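Local coordinates for major capsid protein (Faustovirus, PDB 5J7O) that builds, as the major capsid protein, the shell of a large double-stranded DNA virus, folding as a double jelly-roll and assembling as a trimer, at residues D525-K530 with Q543-Y548; Q290-M295 with A388-E393. All coordinates share one frame; numbering follows the deposited sequence.

Contacts 1 and 2 share no strand or helix, and lie on opposite sides of the chain's centre, their nearest atoms about 26 Å apart. Contact 1 is buried: helix 542-552 lays a tyrosine against strand 526-531, joining apolar packing to a single hydrogen bond on a backbone carbonyl. Contact 2 lies at the surface, where strands 293-298 and 389-401 both pair with strand 99-109 and two glutamines meet across it through their amides, without apolar packing between them. Each has one hydrogen bond across its segments; in the first it accompanies the packing of a buried tyrosine, in the second it links long polar side chains near solvent.

Contact 1. Residues D525-K530 with Q543-Y548; sequences DTVRVK and QFYRDY
Segments 525-530 and 543-548 come nearest at V527 and Y545, whose CA atoms are 8.3 Å apart, a gap that the tyrosine side chain bridges. With CG anti to the carbonyl carbon (chi1 -55°), the Y545 ring swings from the helix toward V527. V527 CB sits to one side of the ring plane, 3.5 Å from Y545 CE2, while Y545 OH donates a hydrogen bond to V527 O at 3.0 Å. The carbonyl oxygen lies at the ring's edge, near its plane, but the hydroxyl comes from above the carbonyl plane, 56° out of it, and so misses the lone-pair directions. Tyrosine suits this place because its ring can be buried among apolar neighbours while its hydroxyl finds a backbone acceptor.

The strand belongs to an antiparallel sheet of the double jelly-roll, between strands 592-597 and 534-541, and strand 534-541 leads straight into the helix. D525 and T526 lie together opposite T597, a classic beta bulge at the strand's start. L567 and L569 also touch the Y545 side chain, whose ring meets Y537 edge-to-face.

V527, a beta-branched residue well suited to a strand, offers CB and CG1 to the ring and also packs on I594. On the helix, R546 holds D547 through NE and NH2, one to each carboxylate oxygen, with R546 NE 2.8 Å from D547 OD1; R546 NH1 also forms a salt bridge with E522.

Contact 2. Residues Q290-M295 with A388-E393; sequences QEQLNM and AVQNIE
Q292 and Q390 meet through their side-chain amides, the only residues of the two segments to touch. The hydrogen bond runs from Q292 NE2 to Q390 OE1, with a donor-acceptor distance of 2.6 Å. It is short but bent, the N-H...O angle being 138°. The two amide planes stand 74° apart, so the groups do not lie flat against one another; the donor is tilted from the plane of the Q390 carbonyl, and the acceptor from that of the Q292 amide. Both chains are extended beyond CG, which gives them the reach to bridge backbones whose nearest CA atoms, those of Q292 and Q390, are 9.3 Å apart. In Q292 CG lies anti to the backbone N (chi1 176°), carrying the amide nearer to Q390 than its first bond would suggest.

That separation follows from the fold. Strands 293-298 and 389-401 each pair antiparallel with strand 99-109, in a sheet of the double jelly-roll, and the glutamines, Q292 from just before its strand and Q390 from within the other, reach across this shared strand. Q292 touches Q108 on it, and Q390 is joined to Q108 by backbone hydrogen bonding.

A second set of hydrogen bonds lies within each segment. N294 ND2 donates to Q292 OE1 at 3.0 Å and nearly straight, at 169°, with a weak bond to Q292 O besides. The Q292 amide thus gives through its nitrogen and accepts through its oxygen, a double role that suits glutamine and restrains the rotation of its end. N294 is itself held, its OD1 accepting from H106 and Q108. On the other strand N391 ND2 makes a weak bond, 3.4 Å long, to OE1 of E393, whose OE2 is held by a salt bridge to K75.

Contact 1. Residues D525-K530 with Q543-Y548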
ATOM      1  N   ASP B 525      28.202   4.106  -0.598  1.00 37.38           N
ATOM      2  CA  ASP B 525      28.069   5.558  -0.590  1.00 37.87           C
ATOM      3  C   ASP B 525      27.995   6.120  -2.006  1.00 36.00           C
ATOM      4  O   ASP B 525      27.050   6.838  -2.345  1.00 35.28           O
ATOM      5  CB  ASP B 525      29.238   6.197   0.169  1.00 40.30           C
ATOM      6  CG  ASP B 525      29.168   5.951   1.663  1.00 42.99           C
ATOM      7  OD1 ASP B 525      28.052   5.740   2.183  1.00 41.97           O
ATOM      8  OD2 ASP B 525      30.231   5.975   2.319  1.00 45.48           O
ATOM      9  N   THR B 526      28.987   5.806  -2.837  1.00 34.39           N
ATOM     10  CA  THR B 526      29.041   6.273  -4.212  1.00 34.06           C
ATOM     11  C   THR B 526      29.373   5.105  -5.130  1.00 35.78           C
ATOM     12  O   THR B 526      29.964   4.108  -4.709  1.00 37.49           O
ATOM     13  CB  THR B 526      30.088   7.383  -4.403  1.00 32.96           C
ATOM     14  OG1 THR B 526      31.403   6.820  -4.316  1.00 32.15           O
ATOM     15  CG2 THR B 526      29.939   8.467  -3.341  1.00 32.97           C
ATOM     16  N   VAL B 527      28.982   5.238  -6.397  1.00 34.79           N
ATOM     17  CA  VAL B 527      29.288   4.243  -7.420  1.00 28.72           C
ATOM     18  C   VAL B 527      29.735   4.967  -8.686  1.00 37.93           C
ATOM     19  O   VAL B 527      29.185   6.009  -9.047  1.00 38.91           O
ATOM     20  CB  VAL B 527      28.084   3.318  -7.706  1.00 28.22           C
ATOM     21  CG1 VAL B 527      28.359   2.418  -8.904  1.00 28.31           C
ATOM     22  CG2 VAL B 527      27.767   2.472  -6.486  1.00 34.75           C
ATOM     23  N   ARG B 528      30.748   4.408  -9.347  1.00 39.13           N
ATOM     24  CA  ARG B 528      31.271   4.924 -10.604  1.00 38.14           C
ATOM     25  C   ARG B 528      31.431   3.766 -11.578  1.00 35.26           C
ATOM     26  O   ARG B 528      31.813   2.662 -11.180  1.00 32.95           O
ATOM     27  CB  ARG B 528      32.614   5.640 -10.386  1.00 40.58           C
ATOM     28  CG  ARG B 528      33.273   6.187 -11.644  1.00 45.18           C
ATOM     29  CD  ARG B 528      34.332   7.217 -11.277  1.00 49.08           C
ATOM     30  NE  ARG B 528      35.680   6.801 -11.651  1.00 52.82           N
ATOM     31  CZ  ARG B 528      36.368   7.321 -12.663  1.00 56.66           C
ATOM     32  NH1 ARG B 528      35.832   8.274 -13.412  1.00 57.72           N
ATOM     33  NH2 ARG B 528      37.591   6.884 -12.930  1.00 58.27           N
ATOM     34  N   VAL B 529      31.124   4.014 -12.848  1.00 35.30           N
ATOM     35  CA  VAL B 529      31.183   2.992 -13.889  1.00 36.28           C
ATOM     36  C   VAL B 529      32.197   3.432 -14.934  1.00 36.35           C
ATOM     37  O   VAL B 529      32.005   4.453 -15.604  1.00 36.72           O
ATOM     38  CB  VAL B 529      29.806   2.744 -14.525  1.00 36.10           C
ATOM     39  CG1 VAL B 529      29.917   1.707 -15.623  1.00 36.55           C
ATOM     40  CG2 VAL B 529      28.807   2.301 -13.465  1.00 34.69           C
ATOM     41  N   LYS B 530      33.270   2.655 -15.076  1.00 39.70           N
ATOM     42  CA  LYS B 530      34.371   2.973 -15.977  1.00 44.14           C
ATOM     43  C   LYS B 530      34.662   1.755 -16.841  1.00 45.47           C
ATOM     44  O   LYS B 530      34.941   0.674 -16.314  1.00 46.83           O
ATOM     45  CB  LYS B 530      35.616   3.388 -15.188  1.00 48.19           C
ATOM     46  CG  LYS B 530      36.840   3.675 -16.034  1.00 52.66           C
ATOM     47  CD  LYS B 530      38.036   3.988 -15.154  1.00 56.71           C
ATOM     48  CE  LYS B 530      39.260   4.334 -15.982  1.00 61.15           C
ATOM     49  NZ  LYS B 530      40.425   4.677 -15.119  1.00 63.80           N
ATOM     50  N   GLN B 543      22.108   7.012  -3.941  1.00 34.90           N
ATOM     51  CA  GLN B 543      20.691   7.290  -4.140  1.00 35.46           C
ATOM     52  C   GLN B 543      20.367   7.637  -5.588  1.00 36.32           C
ATOM     53  O   GLN B 543      19.207   7.510  -5.996  1.00 36.29           O
ATOM     54  CB  GLN B 543      20.237   8.424  -3.221  1.00 37.42           C
ATOM     55  CG  GLN B 543      20.905   9.750  -3.512  1.00 39.14           C
ATOM     56  CD  GLN B 543      20.467  10.848  -2.565  1.00 42.24           C
ATOM     57  OE1 GLN B 543      21.296  11.517  -1.952  1.00 44.06           O
ATOM     58  NE2 GLN B 543      19.159  11.046  -2.449  1.00 43.47           N
ATOM     59  N   PHE B 544      21.358   8.078  -6.368  1.00 36.67           N
ATOM     60  CA  PHE B 544      21.129   8.319  -7.788  1.00 34.69           C
ATOM     61  C   PHE B 544      20.752   7.029  -8.506  1.00 33.15           C
ATOM     62  O   PHE B 544      19.842   7.017  -9.343  1.00 31.99           O
ATOM     63  CB  PHE B 544      22.373   8.946  -8.421  1.00 33.97           C
ATOM     64  CG  PHE B 544      22.209   9.305  -9.873  1.00 33.37           C
ATOM     65  CD1 PHE B 544      21.669  10.527 -10.241  1.00 33.60           C
ATOM     66  CD2 PHE B 544      22.611   8.429 -10.870  1.00 32.95           C
ATOM     67  CE1 PHE B 544      21.521  10.863 -11.575  1.00 33.53           C
ATOM     68  CE2 PHE B 544      22.466   8.760 -12.205  1.00 33.67           C
ATOM     69  CZ  PHE B 544      21.920   9.980 -12.558  1.00 33.42           C
ATOM     70  N   TYR B 545      21.435   5.930  -8.182  1.00 35.09           N
ATOM     71  CA  TYR B 545      21.148   4.648  -8.813  1.00 36.63           C
ATOM     72  C   TYR B 545      19.989   3.910  -8.158  1.00 34.93           C
ATOM     73  O   TYR B 545      19.349   3.083  -8.817  1.00 36.24           O
ATOM     74  CB  TYR B 545      22.387   3.752  -8.789  1.00 37.80           C
ATOM     75  CG  TYR B 545      23.614   4.375  -9.410  1.00 38.80           C
ATOM     76  CD1 TYR B 545      23.759   4.446 -10.790  1.00 38.45           C
ATOM     77  CD2 TYR B 545      24.632   4.885  -8.617  1.00 38.47           C
ATOM     78  CE1 TYR B 545      24.884   5.008 -11.361  1.00 36.23           C
ATOM     79  CE2 TYR B 545      25.758   5.453  -9.179  1.00 38.39           C
ATOM     80  CZ  TYR B 545      25.879   5.510 -10.551  1.00 36.87           C
ATOM     81  OH  TYR B 545      27.002   6.073 -11.110  1.00 36.97           O
ATOM     82  N   ARG B 546      19.709   4.176  -6.884  1.00 33.13           N
ATOM     83  CA  ARG B 546      18.619   3.490  -6.204  1.00 33.95           C
ATOM     84  C   ARG B 546      17.278   4.178  -6.412  1.00 33.47           C
ATOM     85  O   ARG B 546      16.265   3.506  -6.634  1.00 31.72           O
ATOM     86  CB  ARG B 546      18.908   3.390  -4.705  1.00 33.97           C
ATOM     87  CG  ARG B 546      17.789   2.733  -3.913  1.00 32.72           C
ATOM     88  CD  ARG B 546      17.964   2.990  -2.433  1.00 33.19           C
ATOM     89  NE  ARG B 546      17.851   4.410  -2.119  1.00 32.26           N
ATOM     90  CZ  ARG B 546      18.526   5.014  -1.147  1.00 32.16           C
ATOM     91  NH1 ARG B 546      19.376   4.322  -0.402  1.00 32.86           N
ATOM     92  NH2 ARG B 546      18.360   6.310  -0.928  1.00 33.04           N
ATOM     93  N   ASP B 547      17.249   5.508  -6.347  1.00 34.78           N
ATOM     94  CA  ASP B 547      16.001   6.257  -6.375  1.00 36.34           C
ATOM     95  C   ASP B 547      15.733   6.941  -7.709  1.00 35.86           C
ATOM     96  O   ASP B 547      14.627   6.830  -8.243  1.00 36.36           O
ATOM     97  CB  ASP B 547      15.992   7.296  -5.245  1.00 38.49           C
ATOM     98  CG  ASP B 547      16.204   6.672  -3.882  1.00 41.52           C
ATOM     99  OD1 ASP B 547      15.852   5.487  -3.711  1.00 41.15           O
ATOM    100  OD2 ASP B 547      16.726   7.365  -2.985  1.00 45.26           O
ATOM    101  N   TYR B 548      16.717   7.648  -8.269  1.00 34.10           N
ATOM    102  CA  TYR B 548      16.440   8.449  -9.457  1.00 33.32           C
ATOM    103  C   TYR B 548      16.270   7.581 -10.699  1.00 32.31           C
ATOM    104  O   TYR B 548      15.281   7.716 -11.428  1.00 32.17           O
ATOM    105  CB  TYR B 548      17.539   9.484  -9.688  1.00 32.77           C
ATOM    106  CG  TYR B 548      17.294  10.260 -10.956  1.00 34.24           C
ATOM    107  CD1 TYR B 548      18.127  10.118 -12.058  1.00 35.21           C
ATOM    108  CD2 TYR B 548      16.196  11.100 -11.067  1.00 35.04           C
ATOM    109  CE1 TYR B 548      17.887  10.818 -13.225  1.00 35.22           C
ATOM    110  CE2 TYR B 548      15.946  11.799 -12.228  1.00 35.08           C
ATOM    111  CZ  TYR B 548      16.795  11.657 -13.302  1.00 35.63           C
ATOM    112  OH  TYR B 548      16.546  12.357 -14.460  1.00 37.95           O
TER

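Contact 2. Residues Q290-M295 with A388-E393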
ATOM      1  N   GLN B 290       4.139 -25.538  11.152  1.00 37.96           N
ATOM      2  CA  GLN B 290       3.952 -24.862   9.876  1.00 38.62           C
ATOM      3  C   GLN B 290       3.213 -25.790   8.922  1.00 39.93           C
ATOM      4  O   GLN B 290       3.550 -26.972   8.807  1.00 39.87           O
ATOM      5  CB  GLN B 290       5.297 -24.445   9.280  1.00 38.47           C
ATOM      6  CG  GLN B 290       5.886 -23.175   9.880  1.00 36.94           C
ATOM      7  CD  GLN B 290       5.189 -21.917   9.395  1.00 35.34           C
ATOM      8  OE1 GLN B 290       4.427 -21.947   8.428  1.00 35.80           O
ATOM      9  NE2 GLN B 290       5.452 -20.802  10.065  1.00 34.87           N
ATOM     10  N   GLU B 291       2.199 -25.257   8.248  1.00 42.19           N
ATOM     11  CA  GLU B 291       1.406 -26.063   7.337  1.00 46.92           C
ATOM     12  C   GLU B 291       2.220 -26.419   6.096  1.00 44.34           C
ATOM     13  O   GLU B 291       3.301 -25.877   5.847  1.00 43.03           O
ATOM     14  CB  GLU B 291       0.131 -25.321   6.940  1.00 53.61           C
ATOM     15  CG  GLU B 291      -0.585 -24.659   8.103  1.00 60.37           C
ATOM     16  CD  GLU B 291      -1.940 -24.108   7.712  1.00 67.62           C
ATOM     17  OE1 GLU B 291      -2.549 -23.388   8.530  1.00 72.59           O
ATOM     18  OE2 GLU B 291      -2.395 -24.398   6.585  1.00 68.85           O
ATOM     19  N   GLN B 292       1.684 -27.354   5.312  1.00 42.60           N
ATOM     20  CA  GLN B 292       2.319 -27.744   4.061  1.00 39.21           C
ATOM     21  C   GLN B 292       2.474 -26.532   3.152  1.00 38.13           C
ATOM     22  O   GLN B 292       1.482 -25.943   2.713  1.00 40.24           O
ATOM     23  CB  GLN B 292       1.494 -28.828   3.369  1.00 38.24           C
ATOM     24  CG  GLN B 292       2.031 -29.239   2.006  1.00 38.54           C
ATOM     25  CD  GLN B 292       1.084 -30.157   1.259  1.00 38.77           C
ATOM     26  OE1 GLN B 292       0.187 -29.699   0.550  1.00 40.34           O
ATOM     27  NE2 GLN B 292       1.280 -31.461   1.411  1.00 37.08           N
ATOM     28  N   LEU B 293       3.720 -26.157   2.876  1.00 35.50           N
ATOM     29  CA  LEU B 293       3.997 -24.982   2.062  1.00 34.79           C
ATOM     30  C   LEU B 293       3.947 -25.360   0.587  1.00 32.50           C
ATOM     31  O   LEU B 293       4.704 -26.225   0.134  1.00 29.25           O
ATOM     32  CB  LEU B 293       5.357 -24.391   2.428  1.00 35.41           C
ATOM     33  CG  LEU B 293       5.691 -23.044   1.784  1.00 34.93           C
ATOM     34  CD1 LEU B 293       4.648 -22.003   2.157  1.00 32.59           C
ATOM     35  CD2 LEU B 293       7.081 -22.582   2.193  1.00 35.76           C
ATOM     36  N   ASN B 294       3.055 -24.714  -0.158  1.00 33.57           N
ATOM     37  CA  ASN B 294       2.902 -24.942  -1.589  1.00 34.33           C
ATOM     38  C   ASN B 294       3.313 -23.680  -2.332  1.00 36.50           C
ATOM     39  O   ASN B 294       2.749 -22.605  -2.100  1.00 38.57           O
ATOM     40  CB  ASN B 294       1.465 -25.328  -1.935  1.00 34.67           C
ATOM     41  CG  ASN B 294       1.119 -26.733  -1.495  1.00 37.66           C
ATOM     42  OD1 ASN B 294       1.284 -27.690  -2.251  1.00 38.33           O
ATOM     43  ND2 ASN B 294       0.638 -26.867  -0.264  1.00 40.82           N
ATOM     44  N   MET B 295       4.292 -23.814  -3.221  1.00 37.64           N
ATOM     45  CA  MET B 295       4.805 -22.695  -3.991  1.00 37.15           C
ATOM     46  C   MET B 295       4.771 -23.036  -5.473  1.00 36.85           C
ATOM     47  O   MET B 295       4.959 -24.190  -5.867  1.00 38.38           O
ATOM     48  CB  MET B 295       6.237 -22.336  -3.569  1.00 39.13           C
ATOM     49  CG  MET B 295       6.372 -21.976  -2.096  1.00 41.48           C
ATOM     50  SD  MET B 295       8.067 -21.619  -1.588  1.00 40.81           S
ATOM     51  CE  MET B 295       8.853 -23.206  -1.850  1.00 39.93           C
ATOM     52  N   ALA B 388      10.267 -33.823   4.203  1.00 44.88           N
ATOM     53  CA  ALA B 388      10.342 -34.271   2.824  1.00 44.49           C
ATOM     54  C   ALA B 388       9.862 -33.194   1.860  1.00 42.02           C
ATOM     55  O   ALA B 388       8.982 -32.388   2.179  1.00 39.84           O
ATOM     56  CB  ALA B 388       9.513 -35.541   2.626  1.00 46.93           C
ATOM     57  N   VAL B 389      10.468 -33.181   0.674  1.00 42.29           N
ATOM     58  CA  VAL B 389       9.921 -32.461  -0.473  1.00 39.52           C
ATOM     59  C   VAL B 389       8.890 -33.393  -1.103  1.00 38.39           C
ATOM     60  O   VAL B 389       9.239 -34.335  -1.815  1.00 39.26           O
ATOM     61  CB  VAL B 389      11.008 -32.054  -1.471  1.00 36.25           C
ATOM     62  CG1 VAL B 389      10.382 -31.444  -2.718  1.00 36.27           C
ATOM     63  CG2 VAL B 389      11.981 -31.076  -0.828  1.00 34.63           C
ATOM     64  N   GLN B 390       7.612 -33.141  -0.824  1.00 37.64           N
ATOM     65  CA  GLN B 390       6.567 -34.092  -1.180  1.00 41.35           C
ATOM     66  C   GLN B 390       6.253 -34.107  -2.670  1.00 43.96           C
ATOM     67  O   GLN B 390       5.764 -35.125  -3.171  1.00 44.79           O
ATOM     68  CB  GLN B 390       5.299 -33.790  -0.380  1.00 42.96           C
ATOM     69  CG  GLN B 390       5.503 -33.888   1.123  1.00 43.94           C
ATOM     70  CD  GLN B 390       4.223 -33.689   1.905  1.00 43.11           C
ATOM     71  OE1 GLN B 390       3.580 -32.644   1.812  1.00 42.82           O
ATOM     72  NE2 GLN B 390       3.845 -34.698   2.683  1.00 42.96           N
ATOM     73  N   ASN B 391       6.526 -33.019  -3.387  1.00 46.82           N
ATOM     74  CA  ASN B 391       6.248 -32.975  -4.814  1.00 48.41           C
ATOM     75  C   ASN B 391       6.994 -31.807  -5.437  1.00 48.67           C
ATOM     76  O   ASN B 391       7.081 -30.730  -4.841  1.00 50.99           O
ATOM     77  CB  ASN B 391       4.743 -32.847  -5.088  1.00 51.35           C
ATOM     78  CG  ASN B 391       4.423 -32.778  -6.568  1.00 54.76           C
ATOM     79  OD1 ASN B 391       4.578 -33.760  -7.294  1.00 54.48           O
ATOM     80  ND2 ASN B 391       3.967 -31.617  -7.023  1.00 59.35           N
ATOM     81  N   ILE B 392       7.537 -32.030  -6.632  1.00 45.75           N
ATOM     82  CA  ILE B 392       8.079 -30.944  -7.438  1.00 43.52           C
ATOM     83  C   ILE B 392       7.846 -31.262  -8.912  1.00 42.87           C
ATOM     84  O   ILE B 392       8.220 -32.332  -9.404  1.00 43.24           O
ATOM     85  CB  ILE B 392       9.566 -30.678  -7.118  1.00 41.90           C
ATOM     86  CG1 ILE B 392      10.043 -29.409  -7.824  1.00 40.29           C
ATOM     87  CG2 ILE B 392      10.447 -31.865  -7.481  1.00 41.33           C
ATOM     88  CD1 ILE B 392      11.376 -28.896  -7.328  1.00 37.72           C
ATOM     89  N   GLU B 393       7.185 -30.344  -9.615  1.00 42.51           N
ATOM     90  CA  GLU B 393       6.815 -30.540 -11.008  1.00 41.71           C
ATOM     91  C   GLU B 393       7.017 -29.241 -11.770  1.00 39.05           C
ATOM     92  O   GLU B 393       6.756 -28.156 -11.242  1.00 38.86           O
ATOM     93  CB  GLU B 393       5.355 -31.001 -11.144  1.00 43.28           C
ATOM     94  CG  GLU B 393       5.121 -32.469 -10.828  1.00 47.62           C
ATOM     95  CD  GLU B 393       3.651 -32.846 -10.883  1.00 54.05           C
ATOM     96  OE1 GLU B 393       2.851 -32.238 -10.139  1.00 57.02           O
ATOM     97  OE2 GLU B 393       3.294 -33.742 -11.675  1.00 55.92           O
TER